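Local coordinates for protein CTP:phosphocholine Cytidylyltransferase (Streptococcus pneumoniae, PDB 1JYK) that transfers the cytidylyl group of CTP to phosphocholine, and so probably makes CDP-choline for the pneumococcus, at residues 150-154 and 155-159. Residues are numbered along the deposited sequence; the frame is centred on the assembly and turned at random.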
loop_
_atom_site.group_PDB
_atom_site.type_symbol
_atom_site.label_atom_id
_atom_site.label_comp_id
_atom_site.label_asym_id
_atom_site.label_seq_id
_atom_site.Cartn_x
_atom_site.Cartn_y
_atom_site.Cartn_z
ATOM N N GLU A 150 -1.521 -8.919 -16.711
ATOM C CA GLU A 150 -2.379 -9.844 -17.447
ATOM C C GLU A 150 -2.567 -11.110 -16.609
ATOM O O GLU A 150 -1.873 -11.303 -15.611
ATOM C CB GLU A 150 -1.745 -10.187 -18.793
ATOM C CG GLU A 150 -1.648 -8.997 -19.720
ATOM C CD GLU A 150 -1.175 -9.366 -21.109
ATOM O OE1 GLU A 150 -1.494 -8.621 -22.061
ATOM O OE2 GLU A 150 -0.484 -10.397 -21.248
ATOM N N ASP A 151 -3.502 -11.966 -17.008
ATOM C CA ASP A 151 -3.767 -13.200 -16.267
ATOM C C ASP A 151 -3.965 -12.847 -14.805
ATOM O O ASP A 151 -3.489 -13.541 -13.908
ATOM C CB ASP A 151 -2.594 -14.176 -16.396
ATOM C CG ASP A 151 -2.199 -14.420 -17.832
ATOM O OD1 ASP A 151 -3.087 -14.781 -18.638
ATOM O OD2 ASP A 151 -1.002 -14.248 -18.155
ATOM N N CYS A 152 -4.679 -11.755 -14.576
ATOM C CA CYS A 152 -4.938 -11.278 -13.231
ATOM C C CYS A 152 -5.882 -12.155 -12.442
ATOM O O CYS A 152 -6.662 -12.923 -12.999
ATOM C CB CYS A 152 -5.511 -9.866 -13.282
ATOM S SG CYS A 152 -4.284 -8.630 -13.602
ATOM N N THR A 153 -5.807 -12.014 -11.129
ATOM C CA THR A 153 -6.660 -12.768 -10.238
ATOM C C THR A 153 -6.960 -11.907 -9.027
ATOM O O THR A 153 -6.057 -11.526 -8.285
ATOM C CB THR A 153 -5.974 -14.065 -9.785
ATOM O OG1 THR A 153 -6.259 -15.105 -10.729
ATOM C CG2 THR A 153 -6.469 -14.484 -8.405
ATOM N N ASN A 154 -8.232 -11.581 -8.847
ATOM C CA ASN A 154 -8.652 -10.779 -7.710
ATOM C C ASN A 154 -8.057 -9.375 -7.625
ATOM O O ASN A 154 -8.037 -8.780 -6.550
ATOM C CB ASN A 154 -8.346 -11.529 -6.415
ATOM C CG ASN A 154 -9.131 -12.817 -6.297
ATOM O OD1 ASN A 154 -8.621 -13.828 -5.805
ATOM N ND2 ASN A 154 -10.383 -12.791 -6.751
ATOM N N GLU A 155 -7.568 -8.841 -8.736
ATOM C CA GLU A 155 -7.011 -7.494 -8.719
ATOM C C GLU A 155 -8.133 -6.508 -8.989
ATOM O O GLU A 155 -9.218 -6.904 -9.412
ATOM C CB GLU A 155 -5.950 -7.330 -9.808
ATOM C CG GLU A 155 -4.973 -8.473 -9.897
ATOM C CD GLU A 155 -3.922 -8.396 -8.826
ATOM O OE1 GLU A 155 -3.190 -9.392 -8.639
ATOM O OE2 GLU A 155 -3.828 -7.337 -8.167
ATOM N N TRP A 156 -7.877 -5.231 -8.733
ATOM C CA TRP A 156 -8.855 -4.185 -9.008
ATOM C C TRP A 156 -8.224 -3.329 -10.098
ATOM O O TRP A 156 -7.014 -3.106 -10.095
ATOM C CB TRP A 156 -9.139 -3.337 -7.769
ATOM C CG TRP A 156 -10.025 -4.008 -6.754
ATOM C CD1 TRP A 156 -10.423 -5.323 -6.738
ATOM C CD2 TRP A 156 -10.595 -3.409 -5.581
ATOM N NE1 TRP A 156 -11.193 -5.574 -5.627
ATOM C CE2 TRP A 156 -11.316 -4.415 -4.902
ATOM C CE3 TRP A 156 -10.557 -2.115 -5.040
ATOM C CZ2 TRP A 156 -11.999 -4.168 -3.699
ATOM C CZ3 TRP A 156 -11.241 -1.871 -3.846
ATOM C CH2 TRP A 156 -11.951 -2.894 -3.191
ATOM N N PHE A 157 -9.038 -2.850 -11.028
ATOM C CA PHE A 157 -8.519 -2.068 -12.141
ATOM C C PHE A 157 -8.970 -0.622 -12.190
ATOM O O PHE A 157 -10.038 -0.263 -11.684
ATOM C CB PHE A 157 -8.873 -2.764 -13.451
ATOM C CG PHE A 157 -8.472 -4.203 -13.489
ATOM C CD1 PHE A 157 -7.284 -4.593 -14.106
ATOM C CD2 PHE A 157 -9.259 -5.170 -12.879
ATOM C CE1 PHE A 157 -6.884 -5.931 -14.111
ATOM C CE2 PHE A 157 -8.873 -6.507 -12.876
ATOM C CZ PHE A 157 -7.676 -6.890 -13.497
ATOM N N LEU A 158 -8.140 0.199 -12.823
ATOM C CA LEU A 158 -8.392 1.625 -12.960
ATOM C C LEU A 158 -9.007 1.982 -14.311
ATOM O O LEU A 158 -8.460 1.642 -15.359
ATOM C CB LEU A 158 -7.075 2.392 -12.777
ATOM C CG LEU A 158 -6.408 2.245 -11.403
ATOM C CD1 LEU A 158 -4.913 2.519 -11.518
ATOM C CD2 LEU A 158 -7.055 3.216 -10.418
ATOM N N VAL A 159 -10.142 2.672 -14.278
ATOM C CA VAL A 159 -10.815 3.095 -15.503
ATOM C C VAL A 159 -10.511 4.575 -15.710
ATOM O O VAL A 159 -10.865 5.404 -14.872
ATOM C CB VAL A 159 -12.346 2.910 -15.393
ATOM C CG1 VAL A 159 -13.036 3.542 -16.598
ATOM C CG2 VAL A 159 -12.681 1.428 -15.286
HETATM O O HOH W 1 -3.174 -11.579 -10.026
#
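C152, in the loop after strand 142-149, meets F157, the first residue of strand 157-160, which forms a two-stranded antiparallel sheet with 166-170. The tight part is a Cys sulfur-aromatic contact at the ring edge. C152 CB lies near the plane of the phenyl, 3.7 Å from F157 CZ, and SG comes in beside it at 3.8 Å from F157 CE1. Measured to the ring centroid, SG is 4.9 Å away and 74° off the normal, so the sulfur lies at the edge of the F157 ring. E155 CG packs against C152 CB at 3.7 Å, with C152 SG also near it. From there the chain bends at chi2 (-78°) and carries the carboxylate back beside T153. F157 is buried, touching I170 and I178 beyond the loop.

The other side is loose. T153 and N154 are both exposed, their CB atoms pointing away from residues 155-159, and T153 OG1 makes a weak hydrogen bond to C152 O. W156 also points its CB away, but its ring packs on N213 and K216 of helix 213-216. Between the loop and the carboxylate, water 1 accepts from T153 N and donates to E155 OE1 at 2.6 Å.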